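Local coordinates for protein N-acyl-D-glutamate deacylase (Bordetella bronchiseptica, PDB 3GIP) that hydrolyses the amide bond of N-acyl-D-glutamate, releasing D-glutamate and a carboxylate, as a zinc-dependent member of the amidohydrolase superfamily, at residues V144-L149 with F184-A189; W425-V430 with V455-A460; T305-H310 with R334-A339. One frame throughout, in Å; residues are numbered along the deposited sequence.

Contact 1 (V144-L149 with F184-A189); sequences VGHANL and FSTGLA
Val144 and Ser185 join two neighbouring parallel strands, 139-145 and 183-187, of the TIM-type barrel found in amidohydrolases. Ser185 N donates to Val144 O at 3.0 Å. One step on, His146 N gives its hydrogen to Ser185 O at 2.8 Å. The strand ladder thus ends on the first residue of helix 146-153, for which Gly145 is the N-cap.

Ser185 places OG near Gly145, 3.8 Å from Gly145 CA. A chi1 of 69° sets that hydroxyl between the backbone N and the carbonyl carbon, and from there it reaches both Gly145 CA and the backbone of Gly93 and Gly96. It is hydrogen-bonded to Gly93 O and Gly96 N, beside Cys95, which binds zinc. The Ser185 side chain is about 9 Å from the metal, so the C-terminal ends of these strands face the zinc site. Thr186 OG1 is satisfied by His215 and Ser217.

Packing is made on the other face of the strands. Val144 CG1 rests on Phe184 CB at 3.6 Å, while the Phe184 ring leads away and stacks with His215. Helix 163-179 covers this pair through Leu173. Further along, Thr186 CG2 lies obliquely to the His146 ring and meets His146 CB at 3.8 Å.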
loop_
_atom_site.group_PDB
_atom_site.type_symbol
_atom_site.label_atom_id
_atom_site.label_comp_id
_atom_site.label_asym_id
_atom_site.label_seq_id
_atom_site.Cartn_x
_atom_site.Cartn_y
_atom_site.Cartn_z
ATOM N N VAL A 144 2.188 -9.650 -8.033
ATOM C CA VAL A 144 2.884 -10.901 -7.752
ATOM C C VAL A 144 4.295 -10.504 -7.346
ATOM O O VAL A 144 4.934 -9.684 -8.008
ATOM C CB VAL A 144 2.926 -11.835 -8.985
ATOM C CG1 VAL A 144 3.526 -11.118 -10.170
ATOM C CG2 VAL A 144 3.739 -13.084 -8.659
ATOM N N GLY A 145 4.774 -11.072 -6.246
ATOM C CA GLY A 145 6.098 -10.733 -5.757
ATOM C C GLY A 145 7.270 -11.403 -6.441
ATOM O O GLY A 145 7.264 -12.614 -6.672
ATOM N N HIS A 146 8.283 -10.608 -6.763
ATOM C CA HIS A 146 9.495 -11.111 -7.400
ATOM C C HIS A 146 10.175 -12.121 -6.474
ATOM O O HIS A 146 10.772 -13.096 -6.933
ATOM C CB HIS A 146 10.430 -9.935 -7.715
ATOM C CG HIS A 146 11.824 -10.339 -8.086
ATOM N ND1 HIS A 146 12.104 -11.204 -9.123
ATOM C CD2 HIS A 146 13.021 -9.972 -7.569
ATOM C CE1 HIS A 146 13.413 -11.352 -9.229
ATOM N NE2 HIS A 146 13.992 -10.614 -8.298
ATOM N N ALA A 147 10.087 -11.896 -5.167
ATOM C CA ALA A 147 10.687 -12.831 -4.225
ATOM C C ALA A 147 9.985 -14.177 -4.386
ATOM O O ALA A 147 10.634 -15.226 -4.420
ATOM C CB ALA A 147 10.540 -12.319 -2.798
ATOM N N ASN A 148 8.658 -14.141 -4.489
ATOM C CA ASN A 148 7.872 -15.361 -4.665
ATOM C C ASN A 148 8.305 -16.071 -5.940
ATOM O O ASN A 148 8.481 -17.293 -5.951
ATOM C CB ASN A 148 6.379 -15.038 -4.765
ATOM C CG ASN A 148 5.767 -14.685 -3.431
ATOM O OD1 ASN A 148 4.970 -15.445 -2.879
ATOM N ND2 ASN A 148 6.135 -13.525 -2.902
ATOM N N LEU A 149 8.473 -15.303 -7.012
ATOM C CA LEU A 149 8.877 -15.882 -8.289
ATOM C C LEU A 149 10.204 -16.611 -8.157
ATOM O O LEU A 149 10.332 -17.752 -8.602
ATOM C CB LEU A 149 8.972 -14.796 -9.366
ATOM C CG LEU A 149 7.649 -14.097 -9.692
ATOM C CD1 LEU A 149 7.888 -13.042 -10.759
ATOM C CD2 LEU A 149 6.617 -15.111 -10.174
ATOM N N PHE A 184 3.890 -6.810 -11.088
ATOM C CA PHE A 184 4.770 -7.507 -10.167
ATOM C C PHE A 184 5.524 -6.479 -9.331
ATOM O O PHE A 184 5.689 -5.324 -9.744
ATOM C CB PHE A 184 5.742 -8.425 -10.927
ATOM C CG PHE A 184 6.869 -7.705 -11.614
ATOM C CD1 PHE A 184 8.145 -7.710 -11.065
ATOM C CD2 PHE A 184 6.660 -7.043 -12.823
ATOM C CE1 PHE A 184 9.206 -7.065 -11.712
ATOM C CE2 PHE A 184 7.712 -6.395 -13.478
ATOM C CZ PHE A 184 8.987 -6.409 -12.918
ATOM N N SER A 185 5.959 -6.890 -8.149
ATOM C CA SER A 185 6.692 -5.987 -7.278
ATOM C C SER A 185 8.062 -6.561 -6.983
ATOM O O SER A 185 8.258 -7.776 -7.039
ATOM C CB SER A 185 5.940 -5.793 -5.961
ATOM O OG SER A 185 5.946 -6.985 -5.184
ATOM N N THR A 186 9.011 -5.683 -6.683
ATOM C CA THR A 186 10.352 -6.116 -6.325
ATOM C C THR A 186 10.700 -5.585 -4.939
ATOM O O THR A 186 10.152 -4.571 -4.491
ATOM C CB THR A 186 11.424 -5.617 -7.328
ATOM O OG1 THR A 186 11.251 -4.214 -7.573
ATOM C CG2 THR A 186 11.320 -6.374 -8.640
ATOM N N GLY A 187 11.588 -6.302 -4.260
ATOM C CA GLY A 187 12.060 -5.910 -2.940
ATOM C C GLY A 187 13.564 -6.061 -3.050
ATOM O O GLY A 187 14.157 -6.984 -2.488
ATOM N N LEU A 188 14.181 -5.146 -3.789
ATOM C CA LEU A 188 15.613 -5.205 -4.047
ATOM C C LEU A 188 16.513 -5.011 -2.835
ATOM O O LEU A 188 17.708 -5.298 -2.894
ATOM C CB LEU A 188 15.971 -4.213 -5.161
ATOM C CG LEU A 188 15.143 -4.405 -6.440
ATOM C CD1 LEU A 188 15.653 -3.471 -7.525
ATOM C CD2 LEU A 188 15.224 -5.859 -6.912
ATOM N N ALA A 189 15.935 -4.547 -1.732
ATOM C CA ALA A 189 16.696 -4.346 -0.504
ATOM C C ALA A 189 16.660 -5.621 0.334
ATOM O O ALA A 189 17.318 -5.709 1.369
ATOM C CB ALA A 189 16.101 -3.179 0.298
#

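Contact 2 (W425-V430 with V455-A460); sequences WADVVV and VLVNGA
Val428 and Leu456 form a hydrogen-bonded antiparallel pair that uses both backbone groups of each residue. Leu456 N donates to Val428 O at 2.7 Å. Val428 N donates to Leu456 O at 2.9 Å. Leu456 O also takes a CA-H...O contact from Asp427 CA at 3.2 Å. Strand 428-431 pairs antiparallel with strand 57-64 as well, through the backbone bond of Val429 with Ala59, so the hairpin of strands 452-457 and 460-463 is added on its other side.

Strand 452-457 then enters a type I' turn from Val457 to Ala460. Segment 425-430 satisfies both inner amides of this beta hairpin. Asn458 N reaches Asp427 OD1 at 2.9 Å, nearly along the C-O axis. The carboxylate gets there because CG lies beside the backbone N, at a chi1 of -70°. Its other oxygen, OD2, forms a salt bridge with Arg417. Gly459 N donates to Ala426 O at 2.9 Å and approaches from above the carbonyl plane. Ala426 is the centre of an inverse gamma turn.

The apolar contacts are looser. Val428 CB faces Leu456 CB at 4.2 Å, on the face covered by strand 7-12. Val429 CG2 meets Val455 CG2 at 4.1 Å on the other face. Trp425 lies obliquely against the Asn458 side chain and makes cation-pi contacts with Arg35 and Arg417.

A buried carboxylate shared between a turn amide and an arginine probably stays ionised, and it probably helps to hold the hairpin tip against segment 425-430.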
loop_
_atom_site.group_PDB
_atom_site.type_symbol
_atom_site.label_atom_id
_atom_site.label_comp_id
_atom_site.label_asym_id
_atom_site.label_seq_id
_atom_site.Cartn_x
_atom_site.Cartn_y
_atom_site.Cartn_z
ATOM N N TRP A 425 -18.307 2.321 -9.666
ATOM C CA TRP A 425 -18.624 1.547 -8.476
ATOM C C TRP A 425 -18.785 2.483 -7.284
ATOM O O TRP A 425 -18.050 3.466 -7.144
ATOM C CB TRP A 425 -17.526 0.525 -8.195
ATOM C CG TRP A 425 -17.533 -0.617 -9.152
ATOM C CD1 TRP A 425 -16.664 -0.834 -10.182
ATOM C CD2 TRP A 425 -18.469 -1.699 -9.178
ATOM N NE1 TRP A 425 -17.000 -1.991 -10.849
ATOM C CE2 TRP A 425 -18.105 -2.541 -10.253
ATOM C CE3 TRP A 425 -19.582 -2.041 -8.396
ATOM C CZ2 TRP A 425 -18.814 -3.705 -10.567
ATOM C CZ3 TRP A 425 -20.289 -3.201 -8.710
ATOM C CH2 TRP A 425 -19.899 -4.018 -9.787
ATOM N N ALA A 426 -19.741 2.168 -6.419
ATOM C CA ALA A 426 -20.015 3.006 -5.262
ATOM C C ALA A 426 -19.097 2.817 -4.057
ATOM O O ALA A 426 -19.557 2.449 -2.969
ATOM C CB ALA A 426 -21.474 2.842 -4.838
ATOM N N ASP A 427 -17.800 3.049 -4.258
ATOM C CA ASP A 427 -16.827 2.987 -3.165
ATOM C C ASP A 427 -16.856 4.441 -2.702
ATOM O O ASP A 427 -16.437 5.338 -3.437
ATOM C CB ASP A 427 -15.421 2.634 -3.668
ATOM C CG ASP A 427 -15.305 1.199 -4.155
ATOM O OD1 ASP A 427 -16.096 0.342 -3.705
ATOM O OD2 ASP A 427 -14.403 0.924 -4.972
ATOM N N VAL A 428 -17.354 4.678 -1.493
ATOM C CA VAL A 428 -17.498 6.043 -1.000
ATOM C C VAL A 428 -17.096 6.228 0.452
ATOM O O VAL A 428 -17.294 5.343 1.280
ATOM C CB VAL A 428 -18.979 6.500 -1.120
ATOM C CG1 VAL A 428 -19.113 7.972 -0.774
ATOM C CG2 VAL A 428 -19.505 6.220 -2.516
ATOM N N VAL A 429 -16.530 7.389 0.759
ATOM C CA VAL A 429 -16.171 7.704 2.133
ATOM C C VAL A 429 -16.737 9.080 2.443
ATOM O O VAL A 429 -16.635 10.003 1.633
ATOM C CB VAL A 429 -14.637 7.712 2.376
ATOM C CG1 VAL A 429 -13.957 8.744 1.493
ATOM C CG2 VAL A 429 -14.358 8.003 3.848
ATOM N N VAL A 430 -17.363 9.199 3.608
ATOM C CA VAL A 430 -17.939 10.458 4.055
ATOM C C VAL A 430 -17.136 10.869 5.280
ATOM O O VAL A 430 -17.007 10.093 6.228
ATOM C CB VAL A 430 -19.420 10.285 4.458
ATOM C CG1 VAL A 430 -19.990 11.613 4.943
ATOM C CG2 VAL A 430 -20.218 9.761 3.274
ATOM N N VAL A 455 -18.455 4.600 5.351
ATOM C CA VAL A 455 -17.739 4.058 4.207
ATOM C C VAL A 455 -18.575 3.009 3.492
ATOM O O VAL A 455 -19.135 2.110 4.123
ATOM C CB VAL A 455 -16.411 3.394 4.628
ATOM C CG1 VAL A 455 -15.690 2.856 3.398
ATOM C CG2 VAL A 455 -15.531 4.397 5.357
ATOM N N LEU A 456 -18.660 3.142 2.172
ATOM C CA LEU A 456 -19.387 2.188 1.351
ATOM C C LEU A 456 -18.389 1.519 0.421
ATOM O O LEU A 456 -17.491 2.170 -0.118
ATOM C CB LEU A 456 -20.450 2.883 0.493
ATOM C CG LEU A 456 -21.592 3.653 1.154
ATOM C CD1 LEU A 456 -22.484 4.243 0.063
ATOM C CD2 LEU A 456 -22.394 2.729 2.057
ATOM N N VAL A 457 -18.535 0.211 0.258
ATOM C CA VAL A 457 -17.697 -0.556 -0.649
ATOM C C VAL A 457 -18.710 -1.166 -1.606
ATOM O O VAL A 457 -19.572 -1.940 -1.192
ATOM C CB VAL A 457 -16.924 -1.673 0.082
ATOM C CG1 VAL A 457 -16.280 -2.611 -0.928
ATOM C CG2 VAL A 457 -15.851 -1.059 0.974
ATOM N N ASN A 458 -18.626 -0.785 -2.875
ATOM C CA ASN A 458 -19.558 -1.284 -3.880
ATOM C C ASN A 458 -21.004 -1.083 -3.426
ATOM O O ASN A 458 -21.858 -1.960 -3.591
ATOM C CB ASN A 458 -19.269 -2.758 -4.166
ATOM C CG ASN A 458 -17.883 -2.967 -4.746
ATOM O OD1 ASN A 458 -17.135 -3.839 -4.307
ATOM N ND2 ASN A 458 -17.536 -2.164 -5.746
ATOM N N GLY A 459 -21.260 0.084 -2.843
ATOM C CA GLY A 459 -22.594 0.431 -2.389
ATOM C C GLY A 459 -23.047 -0.115 -1.046
ATOM O O GLY A 459 -24.119 0.253 -0.561
ATOM N N ALA A 460 -22.249 -0.987 -0.440
ATOM C CA ALA A 460 -22.616 -1.566 0.850
ATOM C C ALA A 460 -21.813 -0.959 1.994
ATOM O O ALA A 460 -20.604 -0.765 1.884
ATOM C CB ALA A 460 -22.411 -3.074 0.815
#

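Contact 3 (T305-H310 with R334-A339); sequences TWSTPH and RRLAPA
Ser307 and Leu336 are joined by a hydrogen bond where strand 303-307, an outer strand of a three-stranded antiparallel sheet, meets segment 334-339, which continues from helix 329-336. Ser307 OG donates to Leu336 O at 2.8 Å, on a lone pair in the carbonyl plane. The hydroxyl also accepts from His310 N at 3.0 Å, which makes an ST motif. With OG anti to the backbone N (chi1 170°), one hydroxyl ties Leu336 O to the bend after the strand. The second bond across the contact is from Thr308 N to Pro338 O, at 3.0 Å. It lies beside the non-hydrogen-bonded pair Ser307 and Ala339.

Pro309 CG makes another kind of contact. It lies among the carbonyl oxygens of Arg335, Leu336 and Ala337, and comes within 3.2 Å of Leu336 O.

Among apolar contacts, Pro309 CD meets Pro338 CD at 4.1 Å. The Pro338 ring follows a cis peptide bond, and its CB is 3.9 Å from Trp306 CH2. His310 CB meets Leu336 CD2 at 3.7 Å, and helix 318-325 packs against Leu336.

Aromatic contacts involve two rings. The His310 ring has Arg335 O at its edge, and its ND1 is hydrogen-bonded to Glu312 OE2. The Trp306 indole makes a CH-pi contact: Ala339 CA stands over the face of the six-membered ring, 3.5 Å from its centroid and only 4° off the normal.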
loop_
_atom_site.group_PDB
_atom_site.type_symbol
_atom_site.label_atom_id
_atom_site.label_comp_id
_atom_site.label_asym_id
_atom_site.label_seq_id
_atom_site.Cartn_x
_atom_site.Cartn_y
_atom_site.Cartn_z
ATOM N N THR A 305 9.127 -4.112 16.998
ATOM C CA THR A 305 7.699 -4.195 16.698
ATOM C C THR A 305 7.176 -5.602 16.984
ATOM O O THR A 305 5.980 -5.804 17.203
ATOM C CB THR A 305 7.419 -3.850 15.226
ATOM O OG1 THR A 305 8.275 -4.624 14.380
ATOM C CG2 THR A 305 7.675 -2.373 14.973
ATOM N N TRP A 306 8.087 -6.571 16.963
ATOM C CA TRP A 306 7.763 -7.969 17.250
ATOM C C TRP A 306 9.054 -8.773 17.289
ATOM O O TRP A 306 10.054 -8.363 16.719
ATOM C CB TRP A 306 6.829 -8.573 16.185
ATOM C CG TRP A 306 7.412 -8.664 14.795
ATOM C CD1 TRP A 306 7.416 -7.684 13.848
ATOM C CD2 TRP A 306 8.082 -9.792 14.205
ATOM N NE1 TRP A 306 8.044 -8.125 12.706
ATOM C CE2 TRP A 306 8.461 -9.415 12.897
ATOM C CE3 TRP A 306 8.398 -11.084 14.655
ATOM C CZ2 TRP A 306 9.140 -10.281 12.031
ATOM C CZ3 TRP A 306 9.075 -11.945 13.791
ATOM C CH2 TRP A 306 9.437 -11.538 12.495
ATOM N N SER A 307 9.028 -9.907 17.984
ATOM C CA SER A 307 10.182 -10.800 18.082
ATOM C C SER A 307 9.666 -12.180 18.457
ATOM O O SER A 307 9.017 -12.349 19.489
ATOM C CB SER A 307 11.175 -10.333 19.151
ATOM O OG SER A 307 12.164 -11.334 19.380
ATOM N N THR A 308 9.952 -13.170 17.621
ATOM C CA THR A 308 9.482 -14.517 17.908
ATOM C C THR A 308 10.126 -15.107 19.166
ATOM O O THR A 308 9.428 -15.632 20.030
ATOM C CB THR A 308 9.709 -15.445 16.700
ATOM O OG1 THR A 308 9.028 -14.904 15.560
ATOM C CG2 THR A 308 9.161 -16.833 16.984
ATOM N N PRO A 309 11.461 -15.020 19.293
ATOM C CA PRO A 309 12.081 -15.581 20.499
ATOM C C PRO A 309 11.888 -14.721 21.750
ATOM O O PRO A 309 11.839 -15.240 22.864
ATOM C CB PRO A 309 13.548 -15.706 20.103
ATOM C CG PRO A 309 13.737 -14.534 19.173
ATOM C CD PRO A 309 12.487 -14.604 18.320
ATOM N N HIS A 310 11.768 -13.411 21.561
ATOM C CA HIS A 310 11.603 -12.497 22.688
ATOM C C HIS A 310 10.414 -11.562 22.523
ATOM O O HIS A 310 10.570 -10.347 22.392
ATOM C CB HIS A 310 12.893 -11.700 22.878
ATOM C CG HIS A 310 14.039 -12.540 23.348
ATOM N ND1 HIS A 310 14.155 -12.971 24.653
ATOM C CD2 HIS A 310 15.079 -13.088 22.677
ATOM C CE1 HIS A 310 15.217 -13.750 24.764
ATOM N NE2 HIS A 310 15.795 -13.838 23.580
ATOM N N ARG A 334 20.682 -9.939 16.831
ATOM C CA ARG A 334 20.753 -11.311 16.349
ATOM C C ARG A 334 19.975 -12.260 17.258
ATOM O O ARG A 334 19.356 -13.211 16.780
ATOM C CB ARG A 334 22.213 -11.751 16.241
ATOM C CG ARG A 334 22.964 -11.027 15.138
ATOM C CD ARG A 334 24.458 -11.298 15.187
ATOM N NE ARG A 334 25.162 -10.588 14.123
ATOM C CZ ARG A 334 26.476 -10.385 14.103
ATOM N NH1 ARG A 334 27.235 -10.834 15.094
ATOM N NH2 ARG A 334 27.030 -9.731 13.091
ATOM N N ARG A 335 19.995 -12.000 18.562
ATOM C CA ARG A 335 19.276 -12.850 19.506
ATOM C C ARG A 335 17.769 -12.650 19.401
ATOM O O ARG A 335 16.993 -13.544 19.738
ATOM C CB ARG A 335 19.722 -12.564 20.942
ATOM C CG ARG A 335 21.163 -12.924 21.241
ATOM C CD ARG A 335 21.460 -12.709 22.718
ATOM N NE ARG A 335 22.874 -12.876 23.036
ATOM C CZ ARG A 335 23.392 -12.660 24.241
ATOM N NH1 ARG A 335 22.607 -12.274 25.240
ATOM N NH2 ARG A 335 24.693 -12.819 24.451
ATOM N N LEU A 336 17.363 -11.471 18.936
ATOM C CA LEU A 336 15.949 -11.141 18.783
ATOM C C LEU A 336 15.329 -11.736 17.526
ATOM O O LEU A 336 14.107 -11.837 17.420
ATOM C CB LEU A 336 15.773 -9.619 18.747
ATOM C CG LEU A 336 15.980 -8.864 20.060
ATOM C CD1 LEU A 336 16.129 -7.373 19.775
ATOM C CD2 LEU A 336 14.804 -9.125 20.993
ATOM N N ALA A 337 16.172 -12.129 16.578
ATOM C CA ALA A 337 15.705 -12.681 15.312
ATOM C C ALA A 337 14.953 -14.003 15.428
ATOM O O ALA A 337 15.324 -14.878 16.217
ATOM C CB ALA A 337 16.881 -12.841 14.357
ATOM N N PRO A 338 13.871 -14.159 14.645
ATOM C CA PRO A 338 13.350 -13.154 13.710
ATOM C C PRO A 338 12.535 -12.088 14.430
ATOM O O PRO A 338 11.793 -12.387 15.370
ATOM C CB PRO A 338 12.501 -13.980 12.749
ATOM C CG PRO A 338 11.997 -15.076 13.617
ATOM C CD PRO A 338 13.216 -15.460 14.421
ATOM N N ALA A 339 12.667 -10.846 13.978
ATOM C CA ALA A 339 11.955 -9.738 14.598
ATOM C C ALA A 339 11.718 -8.608 13.609
ATOM O O ALA A 339 12.145 -8.672 12.458
ATOM C CB ALA A 339 12.754 -9.217 15.788
#

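How the contacts relate
Contacts 1 and 2 are buried, whereas contact 3 is partly exposed and lies farthest from the centre of the chain. Contact 1 belongs to the barrel wall near the zinc and contact 2 to an antiparallel pair on the opposite side of the chain's centre. Their strands are linked through a chain of strand pairings that includes 57-64 and 87-92. Contact 3 holds a separate small sheet to a helix, and its centre is about 40 Å from that of contact 2. Backbone bonds carry contact 1. Contact 2 adds a carboxylate, and contact 3 combines one backbone bond with a serine hydroxyl, proline rings and an indole face. None of the three touches another.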